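Local coordinates for protein carboxypeptidase 1 (Deinococcus radiodurans str. R1, PDB 5GIV) that probably releases amino acids one by one from the C-terminus of peptides with broad specificity, as a zinc-dependent carboxypeptidase of the M32 family, at residues E178-L183 against E390-L395; V184-A189 against D353-N358; E461-H466 against G473-R478. All coordinates share one frame; numbering follows the deposited sequence.

Interaction 1. Residues E178-L183 against E390-L395; sequences ELRAAL and EQNLGL
Arg180 reaches Asn392 because its CG stands anti to the backbone N (chi1 -171°) and its chain runs extended as far as CD before bending at chi3, which swings the guanidinium across to the other helix. Asn392 meets it with CG anti to its own carbonyl carbon. This is a polar bridge at the surface of the mainly helical M32 carboxypeptidase fold, joining the middle of helix 169-193 to the C-terminal end of helix 381-393. The backbones stay well separated, with Arg180 CA and Asn392 CA 9.4 Å apart, so the long arginine side chain spans the interval and little surface is buried. Across the contact the grip is one hydrogen bond, from Arg180 NH2 to Asn392 OD1 at 2.7 Å. It is short but bent, with an N-H...O angle of 133°. The two side chains cross at about a right angle, and the guanidinium and amide planes are turned 52° apart. OD1 lies at the guanidinium edge, slightly tilted from its plane, and NH2 comes to the amide from above the carbonyl plane. Helix 357-372 lends both groups further partners: Asn392 ND2 is hydrogen-bonded to Thr363 OG1, and Arg180 NH1 makes a long, weak ion pair with Glu366. With OD1 taken by Arg180 and ND2 by Thr363, the two bonds together are consistent with the way round the amide sits. Beside the hydrogen bond, Asn392 CG lies 3.3 Å from Arg180 NH2, in the guanidinium plane at its edge.

Interaction 2. Residues V184-A189 against D353-N358; sequences VPLADA and DELTYN
Leu186 and Leu355 cross at about a right angle, the methyl Leu186 CD2 meeting Leu355 CD2 at 4.0 Å. With CG anti to its backbone N (chi1 178°), Leu186 carries its branch toward the Leu355 methyls, and Leu355 lays its other methyl, CD1, against Ala187 CA at 3.9 Å. The small Ala187 lets the backbones come close: its CB points toward the opposing segment and touches both Leu355 CB and Thr356 CG2, each 3.9 Å away. Helix 169-193 thus packs on the turn leading into helix 357-372, and that turn is shaped by Asp353. Its OD1 accepts from the backbone N of Leu355 at 2.6 Å, an Asx turn, and again from Thr356 N at 2.9 Å, an Asx motif. The Thr356 hydroxyl adds a third bond, OG1 giving its proton to Asp353 OD2 at 2.8 Å from above the carboxylate plane. An alanine in place of Thr356 would lack this hydroxyl and the methyl against Ala187, and would probably leave Asp353 OD2 one bond poorer and open a small gap beside Ala187 CB. Ser344 N also binds Asp353 OD2, and Leu493 and Tyr497 of helix 487-501 touch the Leu355 side chain.

Interaction 3. Residues E461-H466 against G473-R478; sequences ENVYRH and GELIER
Leu475 drives its two methyls against segment 461-466, and the close packing is all round this one side chain. Its CG lies anti to the backbone N (chi1 -177°), which sends the branch across to the other segment. CD1 sits 3.5 Å from the backbone oxygen Asn462 O and 3.8 Å from His466 ND1, approaching the imidazole obliquely. CD2 meets Val463 CG1 at 4.0 Å, the valine and leucine side chains crossing at about a right angle. The contact buries His466 ND1 without any polar partner in the model. Toward the solvent the fit loosens: exposed Arg478 points toward the facing segment but makes no close contact with it, engaging Trp470 in a cation-pi contact instead. There too, exposed Arg465 folds back, its NE donating to Glu461 O at 2.9 Å in the carbonyl plane, while its CG lies over one face of the His466 ring. The segments belong to two consecutive helices, 453-464 and 472-480, joined by a short connection. Phe432 of helix 420-439 touches both Val463 and Ile476, and the Val463 side chain is about 11 Å from that of the zinc ligand His270, on helix 257-275.

Interactions 1 and 2 are neighbours, their centres 7 Å apart, and both use helix 169-193, whose successive turns face the end of helix 381-393 and the turn leading into helix 357-372. Between them the side chains of Leu179 and Leu183 pack on Asn358. In sequence interaction 2 is nested within the loop closed by interaction 1. Helices 357-372 and 381-393 follow each other in the chain. Interaction 3 comes afterwards in series, between helices 453-464 and 472-480, its centre 31 Å and 29 Å from those of interactions 1 and 2. The first two tie distant parts of the sequence together away from the zinc site; the third joins consecutive helices nearer to it.

Interaction 1. Residues E178-L183 against E390-L395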
loop_
_atom_site.group_PDB
_atom_site.type_symbol
_atom_site.label_atom_id
_atom_site.label_comp_id
_atom_site.label_asym_id
_atom_site.label_seq_id
_atom_site.Cartn_x
_atom_site.Cartn_y
_atom_site.Cartn_z
ATOM N N GLU A 178 -7.119 -42.490 -7.146
ATOM C CA GLU A 178 -5.766 -42.935 -7.438
ATOM C C GLU A 178 -4.779 -42.441 -6.379
ATOM O O GLU A 178 -3.909 -43.200 -5.933
ATOM C CB GLU A 178 -5.380 -42.469 -8.836
ATOM C CG GLU A 178 -4.192 -43.174 -9.419
ATOM C CD GLU A 178 -3.957 -42.749 -10.851
ATOM O OE1 GLU A 178 -4.834 -42.032 -11.394
ATOM O OE2 GLU A 178 -2.935 -43.174 -11.442
ATOM N N LEU A 179 -4.889 -41.169 -5.967
ATOM C CA LEU A 179 -3.981 -40.661 -4.939
ATOM C C LEU A 179 -4.222 -41.354 -3.601
ATOM O O LEU A 179 -3.272 -41.689 -2.885
ATOM C CB LEU A 179 -4.121 -39.149 -4.789
ATOM C CG LEU A 179 -3.762 -38.290 -6.004
ATOM C CD1 LEU A 179 -3.868 -36.798 -5.650
ATOM C CD2 LEU A 179 -2.399 -38.648 -6.576
ATOM N N ARG A 180 -5.490 -41.560 -3.245
ATOM C CA ARG A 180 -5.827 -42.265 -2.014
ATOM C C ARG A 180 -5.248 -43.676 -2.007
ATOM O O ARG A 180 -4.644 -44.110 -1.016
ATOM C CB ARG A 180 -7.347 -42.296 -1.864
ATOM C CG ARG A 180 -7.881 -42.808 -0.547
ATOM C CD ARG A 180 -9.400 -42.751 -0.576
ATOM N NE ARG A 180 -9.948 -41.955 0.518
ATOM C CZ ARG A 180 -11.079 -41.253 0.439
ATOM N NH1 ARG A 180 -11.785 -41.235 -0.690
ATOM N NH2 ARG A 180 -11.508 -40.562 1.492
ATOM N N ALA A 181 -5.434 -44.417 -3.110
ATOM C CA ALA A 181 -4.958 -45.799 -3.178
ATOM C C ALA A 181 -3.444 -45.888 -3.053
ATOM O O ALA A 181 -2.925 -46.837 -2.458
ATOM C CB ALA A 181 -5.410 -46.455 -4.485
ATOM N N ALA A 182 -2.717 -44.915 -3.597
ATOM C CA ALA A 182 -1.259 -44.961 -3.544
ATOM C C ALA A 182 -0.692 -44.264 -2.307
ATOM O O ALA A 182 0.283 -44.751 -1.717
ATOM C CB ALA A 182 -0.661 -44.342 -4.814
ATOM N N LEU A 183 -1.270 -43.129 -1.898
ATOM C CA LEU A 183 -0.613 -42.324 -0.869
ATOM C C LEU A 183 -0.918 -42.797 0.551
ATOM O O LEU A 183 -0.029 -42.726 1.412
ATOM C CB LEU A 183 -0.968 -40.842 -1.036
ATOM C CG LEU A 183 -0.389 -40.239 -2.325
ATOM C CD1 LEU A 183 -0.656 -38.741 -2.425
ATOM C CD2 LEU A 183 1.108 -40.556 -2.476
ATOM N N GLU A 390 -11.781 -38.420 11.123
ATOM C CA GLU A 390 -11.459 -39.721 11.712
ATOM C C GLU A 390 -11.296 -40.780 10.631
ATOM O O GLU A 390 -10.350 -41.578 10.665
ATOM C CB GLU A 390 -12.529 -40.155 12.711
ATOM C CG GLU A 390 -12.655 -39.271 13.924
ATOM C CD GLU A 390 -13.686 -39.795 14.896
ATOM O OE1 GLU A 390 -13.565 -40.976 15.300
ATOM O OE2 GLU A 390 -14.621 -39.031 15.243
ATOM N N GLN A 391 -12.203 -40.791 9.651
ATOM C CA GLN A 391 -12.140 -41.794 8.596
ATOM C C GLN A 391 -10.914 -41.609 7.711
ATOM O O GLN A 391 -10.211 -42.578 7.413
ATOM C CB GLN A 391 -13.402 -41.705 7.736
ATOM C CG GLN A 391 -13.290 -42.429 6.401
ATOM C CD GLN A 391 -14.487 -42.184 5.484
ATOM O OE1 GLN A 391 -15.461 -41.526 5.866
ATOM N NE2 GLN A 391 -14.387 -42.663 4.245
ATOM N N ASN A 392 -10.604 -40.368 7.330
ATOM C CA ASN A 392 -9.587 -40.151 6.310
ATOM C C ASN A 392 -8.199 -39.904 6.871
ATOM O O ASN A 392 -7.213 -40.223 6.204
ATOM C CB ASN A 392 -9.969 -38.982 5.396
ATOM C CG ASN A 392 -11.194 -39.279 4.554
ATOM O OD1 ASN A 392 -11.473 -40.437 4.233
ATOM N ND2 ASN A 392 -11.911 -38.231 4.159
ATOM N N LEU A 393 -8.086 -39.342 8.069
ATOM C CA LEU A 393 -6.780 -39.030 8.625
ATOM C C LEU A 393 -6.519 -39.708 9.955
ATOM O O LEU A 393 -5.422 -39.562 10.497
ATOM C CB LEU A 393 -6.621 -37.515 8.763
ATOM C CG LEU A 393 -6.453 -36.873 7.387
ATOM C CD1 LEU A 393 -7.141 -35.525 7.301
ATOM C CD2 LEU A 393 -4.981 -36.739 7.093
ATOM N N GLY A 394 -7.489 -40.436 10.497
ATOM C CA GLY A 394 -7.275 -41.193 11.708
ATOM C C GLY A 394 -7.308 -40.404 12.998
ATOM O O GLY A 394 -6.966 -40.955 14.048
ATOM N N LEU A 395 -7.715 -39.144 12.974
ATOM C CA LEU A 395 -7.845 -38.398 14.219
ATOM C C LEU A 395 -8.833 -37.269 13.995
ATOM O O LEU A 395 -9.212 -36.964 12.862
ATOM C CB LEU A 395 -6.504 -37.842 14.699
ATOM C CG LEU A 395 -6.020 -36.555 14.026
ATOM C CD1 LEU A 395 -4.789 -36.015 14.727
ATOM C CD2 LEU A 395 -5.728 -36.770 12.563
#

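Interaction 2. Residues V184-A189 against D353-N358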
loop_
_atom_site.group_PDB
_atom_site.type_symbol
_atom_site.label_atom_id
_atom_site.label_comp_id
_atom_site.label_asym_id
_atom_site.label_seq_id
_atom_site.Cartn_x
_atom_site.Cartn_y
_atom_site.Cartn_z
ATOM N N VAL A 184 -2.129 -43.300 0.820
ATOM C CA VAL A 184 -2.445 -43.794 2.165
ATOM C C VAL A 184 -1.474 -44.877 2.613
ATOM O O VAL A 184 -0.927 -44.767 3.724
ATOM C CB VAL A 184 -3.904 -44.275 2.229
ATOM C CG1 VAL A 184 -4.170 -44.955 3.566
ATOM C CG2 VAL A 184 -4.877 -43.119 2.032
ATOM N N PRO A 185 -1.243 -45.945 1.852
ATOM C CA PRO A 185 -0.274 -46.956 2.306
ATOM C C PRO A 185 1.133 -46.404 2.431
ATOM O O PRO A 185 1.852 -46.746 3.375
ATOM C CB PRO A 185 -0.373 -48.047 1.231
ATOM C CG PRO A 185 -1.686 -47.766 0.508
ATOM C CD PRO A 185 -1.884 -46.303 0.577
ATOM N N LEU A 186 1.562 -45.568 1.489
ATOM C CA LEU A 186 2.899 -44.993 1.575
ATOM C C LEU A 186 3.027 -44.091 2.803
ATOM O O LEU A 186 4.058 -44.095 3.484
ATOM C CB LEU A 186 3.215 -44.217 0.295
ATOM C CG LEU A 186 4.569 -43.506 0.236
ATOM C CD1 LEU A 186 5.689 -44.528 0.368
ATOM C CD2 LEU A 186 4.715 -42.721 -1.049
ATOM N N ALA A 187 1.982 -43.315 3.104
ATOM C CA ALA A 187 2.020 -42.465 4.288
ATOM C C ALA A 187 1.998 -43.307 5.557
ATOM O O ALA A 187 2.751 -43.042 6.502
ATOM C CB ALA A 187 0.854 -41.472 4.270
ATOM N N ASP A 188 1.119 -44.312 5.611
ATOM C CA ASP A 188 1.079 -45.176 6.783
ATOM C C ASP A 188 2.423 -45.850 7.000
ATOM O O ASP A 188 2.888 -45.974 8.139
ATOM C CB ASP A 188 -0.042 -46.206 6.647
ATOM C CG ASP A 188 -1.432 -45.598 6.842
ATOM O OD1 ASP A 188 -1.543 -44.441 7.302
ATOM O OD2 ASP A 188 -2.426 -46.285 6.542
ATOM N N ALA A 189 3.071 -46.290 5.919
ATOM C CA ALA A 189 4.381 -46.917 6.070
ATOM C C ALA A 189 5.409 -45.915 6.562
ATOM O O ALA A 189 6.245 -46.246 7.412
ATOM C CB ALA A 189 4.843 -47.539 4.754
ATOM N N ASP A 353 1.917 -32.459 5.372
ATOM C CA ASP A 353 3.092 -32.910 4.636
ATOM C C ASP A 353 2.729 -33.353 3.215
ATOM O O ASP A 353 1.559 -33.428 2.823
ATOM C CB ASP A 353 3.746 -34.063 5.378
ATOM C CG ASP A 353 2.816 -35.249 5.501
ATOM O OD1 ASP A 353 2.697 -36.015 4.527
ATOM O OD2 ASP A 353 2.175 -35.398 6.560
ATOM N N GLU A 354 3.766 -33.711 2.455
ATOM C CA GLU A 354 3.578 -34.082 1.058
ATOM C C GLU A 354 2.698 -35.315 0.900
ATOM O O GLU A 354 2.057 -35.487 -0.145
ATOM C CB GLU A 354 4.930 -34.347 0.400
ATOM C CG GLU A 354 5.703 -33.106 0.000
ATOM C CD GLU A 354 6.916 -33.444 -0.848
ATOM O OE1 GLU A 354 7.831 -34.114 -0.324
ATOM O OE2 GLU A 354 6.934 -33.055 -2.039
ATOM N N LEU A 355 2.674 -36.197 1.897
ATOM C CA LEU A 355 2.001 -37.473 1.709
ATOM C C LEU A 355 0.543 -37.457 2.152
ATOM O O LEU A 355 -0.297 -38.107 1.521
ATOM C CB LEU A 355 2.759 -38.585 2.443
ATOM C CG LEU A 355 4.146 -38.921 1.897
ATOM C CD1 LEU A 355 4.682 -40.161 2.573
ATOM C CD2 LEU A 355 4.095 -39.087 0.374
ATOM N N THR A 356 0.223 -36.765 3.239
ATOM C CA THR A 356 -1.136 -36.755 3.762
ATOM C C THR A 356 -1.953 -35.552 3.307
ATOM O O THR A 356 -3.161 -35.517 3.563
ATOM C CB THR A 356 -1.117 -36.812 5.295
ATOM O OG1 THR A 356 -0.548 -35.604 5.811
ATOM C CG2 THR A 356 -0.291 -38.013 5.775
ATOM N N TYR A 357 -1.344 -34.593 2.604
ATOM C CA TYR A 357 -2.039 -33.348 2.286
ATOM C C TYR A 357 -3.357 -33.608 1.568
ATOM O O TYR A 357 -4.394 -33.035 1.922
ATOM C CB TYR A 357 -1.149 -32.438 1.433
ATOM C CG TYR A 357 -1.820 -31.112 1.103
ATOM C CD1 TYR A 357 -2.638 -30.973 -0.018
ATOM C CD2 TYR A 357 -1.659 -30.012 1.932
ATOM C CE1 TYR A 357 -3.252 -29.767 -0.308
ATOM C CE2 TYR A 357 -2.273 -28.804 1.649
ATOM C CZ TYR A 357 -3.068 -28.691 0.535
ATOM O OH TYR A 357 -3.660 -27.489 0.267
ATOM N N ASN A 358 -3.335 -34.458 0.548
ATOM C CA ASN A 358 -4.511 -34.598 -0.301
ATOM C C ASN A 358 -5.708 -35.153 0.457
ATOM O O ASN A 358 -6.852 -34.888 0.069
ATOM C CB ASN A 358 -4.160 -35.466 -1.508
ATOM C CG ASN A 358 -3.052 -34.852 -2.346
ATOM O OD1 ASN A 358 -3.085 -33.668 -2.658
ATOM N ND2 ASN A 358 -2.058 -35.647 -2.694
#

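Interaction 3. Residues E461-H466 against G473-R478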
loop_
_atom_site.group_PDB
_atom_site.type_symbol
_atom_site.label_atom_id
_atom_site.label_comp_id
_atom_site.label_asym_id
_atom_site.label_seq_id
_atom_site.Cartn_x
_atom_site.Cartn_y
_atom_site.Cartn_z
ATOM N N GLU A 461 9.250 -20.529 -20.693
ATOM C CA GLU A 461 8.978 -20.709 -22.118
ATOM C C GLU A 461 7.785 -21.621 -22.374
ATOM O O GLU A 461 7.060 -21.419 -23.353
ATOM C CB GLU A 461 10.219 -21.236 -22.831
ATOM C CG GLU A 461 11.302 -20.190 -22.972
ATOM C CD GLU A 461 12.585 -20.740 -23.559
ATOM O OE1 GLU A 461 12.811 -21.978 -23.491
ATOM O OE2 GLU A 461 13.352 -19.924 -24.126
ATOM N N ASN A 462 7.575 -22.634 -21.533
ATOM C CA ASN A 462 6.550 -23.635 -21.794
ATOM C C ASN A 462 5.273 -23.439 -20.982
ATOM O O ASN A 462 4.253 -24.049 -21.321
ATOM C CB ASN A 462 7.114 -25.034 -21.533
ATOM C CG ASN A 462 8.211 -25.396 -22.517
ATOM O OD1 ASN A 462 7.941 -25.893 -23.600
ATOM N ND2 ASN A 462 9.450 -25.133 -22.143
ATOM N N VAL A 463 5.291 -22.602 -19.937
ATOM C CA VAL A 463 4.124 -22.445 -19.073
ATOM C C VAL A 463 3.798 -20.973 -18.873
ATOM O O VAL A 463 2.695 -20.524 -19.202
ATOM C CB VAL A 463 4.338 -23.123 -17.710
ATOM C CG1 VAL A 463 3.047 -23.080 -16.894
ATOM C CG2 VAL A 463 4.859 -24.540 -17.882
ATOM N N TYR A 464 4.748 -20.214 -18.314
ATOM C CA TYR A 464 4.435 -18.876 -17.813
ATOM C C TYR A 464 4.073 -17.918 -18.940
ATOM O O TYR A 464 3.048 -17.222 -18.872
ATOM C CB TYR A 464 5.614 -18.307 -17.022
ATOM C CG TYR A 464 6.070 -19.142 -15.847
ATOM C CD1 TYR A 464 5.315 -20.210 -15.388
ATOM C CD2 TYR A 464 7.279 -18.877 -15.217
ATOM C CE1 TYR A 464 5.751 -20.981 -14.328
ATOM C CE2 TYR A 464 7.716 -19.639 -14.160
ATOM C CZ TYR A 464 6.951 -20.687 -13.718
ATOM O OH TYR A 464 7.391 -21.446 -12.659
ATOM N N ARG A 465 4.910 -17.848 -19.982
ATOM C CA ARG A 465 4.769 -16.748 -20.926
ATOM C C ARG A 465 3.394 -16.736 -21.562
ATOM O O ARG A 465 2.885 -15.662 -21.909
ATOM C CB ARG A 465 5.852 -16.812 -22.003
ATOM C CG ARG A 465 5.728 -17.990 -22.977
ATOM C CD ARG A 465 6.785 -17.914 -24.068
ATOM N NE ARG A 465 6.716 -19.063 -24.973
ATOM C CZ ARG A 465 6.437 -18.998 -26.272
ATOM N NH1 ARG A 465 6.189 -17.825 -26.857
ATOM N NH2 ARG A 465 6.397 -20.117 -26.985
ATOM N N HIS A 466 2.772 -17.911 -21.717
ATOM C CA HIS A 466 1.492 -17.981 -22.408
ATOM C C HIS A 466 0.327 -17.399 -21.612
ATOM O O HIS A 466 -0.686 -17.036 -22.218
ATOM C CB HIS A 466 1.177 -19.420 -22.814
ATOM C CG HIS A 466 2.184 -20.006 -23.751
ATOM N ND1 HIS A 466 2.967 -21.094 -23.428
ATOM C CD2 HIS A 466 2.559 -19.626 -24.994
ATOM C CE1 HIS A 466 3.768 -21.371 -24.440
ATOM N NE2 HIS A 466 3.544 -20.489 -25.400
ATOM N N GLY A 473 -6.008 -27.556 -20.440
ATOM C CA GLY A 473 -5.687 -28.824 -21.072
ATOM C C GLY A 473 -4.680 -28.671 -22.196
ATOM O O GLY A 473 -3.776 -29.492 -22.347
ATOM N N GLU A 474 -4.832 -27.626 -23.013
ATOM C CA GLU A 474 -3.879 -27.396 -24.092
ATOM C C GLU A 474 -2.488 -27.081 -23.558
ATOM O O GLU A 474 -1.488 -27.578 -24.088
ATOM C CB GLU A 474 -4.370 -26.260 -24.983
ATOM C CG GLU A 474 -5.614 -26.583 -25.769
ATOM C CD GLU A 474 -6.256 -25.341 -26.349
ATOM O OE1 GLU A 474 -5.873 -24.219 -25.950
ATOM O OE2 GLU A 474 -7.145 -25.490 -27.208
ATOM N N LEU A 475 -2.399 -26.236 -22.522
ATOM C CA LEU A 475 -1.096 -25.884 -21.968
ATOM C C LEU A 475 -0.399 -27.112 -21.400
ATOM O O LEU A 475 0.780 -27.351 -21.674
ATOM C CB LEU A 475 -1.250 -24.794 -20.907
ATOM C CG LEU A 475 0.007 -24.215 -20.244
ATOM C CD1 LEU A 475 0.818 -23.345 -21.201
ATOM C CD2 LEU A 475 -0.372 -23.419 -18.993
ATOM N N ILE A 476 -1.124 -27.920 -20.631
ATOM C CA ILE A 476 -0.519 -29.105 -20.036
ATOM C C ILE A 476 -0.111 -30.091 -21.125
ATOM O O ILE A 476 0.949 -30.729 -21.048
ATOM C CB ILE A 476 -1.496 -29.740 -19.035
ATOM C CG1 ILE A 476 -1.732 -28.795 -17.857
ATOM C CG2 ILE A 476 -0.948 -31.070 -18.541
ATOM C CD1 ILE A 476 -2.892 -29.199 -16.979
ATOM N N GLU A 477 -0.947 -30.223 -22.156
ATOM C CA GLU A 477 -0.675 -31.162 -23.236
ATOM C C GLU A 477 0.548 -30.735 -24.041
ATOM O O GLU A 477 1.428 -31.551 -24.328
ATOM C CB GLU A 477 -1.910 -31.275 -24.133
ATOM C CG GLU A 477 -2.239 -32.673 -24.611
ATOM C CD GLU A 477 -1.255 -33.173 -25.644
ATOM O OE1 GLU A 477 -0.652 -34.246 -25.422
ATOM O OE2 GLU A 477 -1.067 -32.486 -26.675
ATOM N N ARG A 478 0.619 -29.453 -24.413
ATOM C CA ARG A 478 1.750 -28.979 -25.205
ATOM C C ARG A 478 3.036 -29.000 -24.396
ATOM O O ARG A 478 4.104 -29.325 -24.926
ATOM C CB ARG A 478 1.488 -27.568 -25.728
ATOM C CG ARG A 478 0.199 -27.409 -26.500
ATOM C CD ARG A 478 -0.091 -25.950 -26.735
ATOM N NE ARG A 478 0.912 -25.346 -27.602
ATOM C CZ ARG A 478 0.849 -25.384 -28.932
ATOM N NH1 ARG A 478 -0.171 -26.001 -29.525
ATOM N NH2 ARG A 478 1.801 -24.815 -29.669
#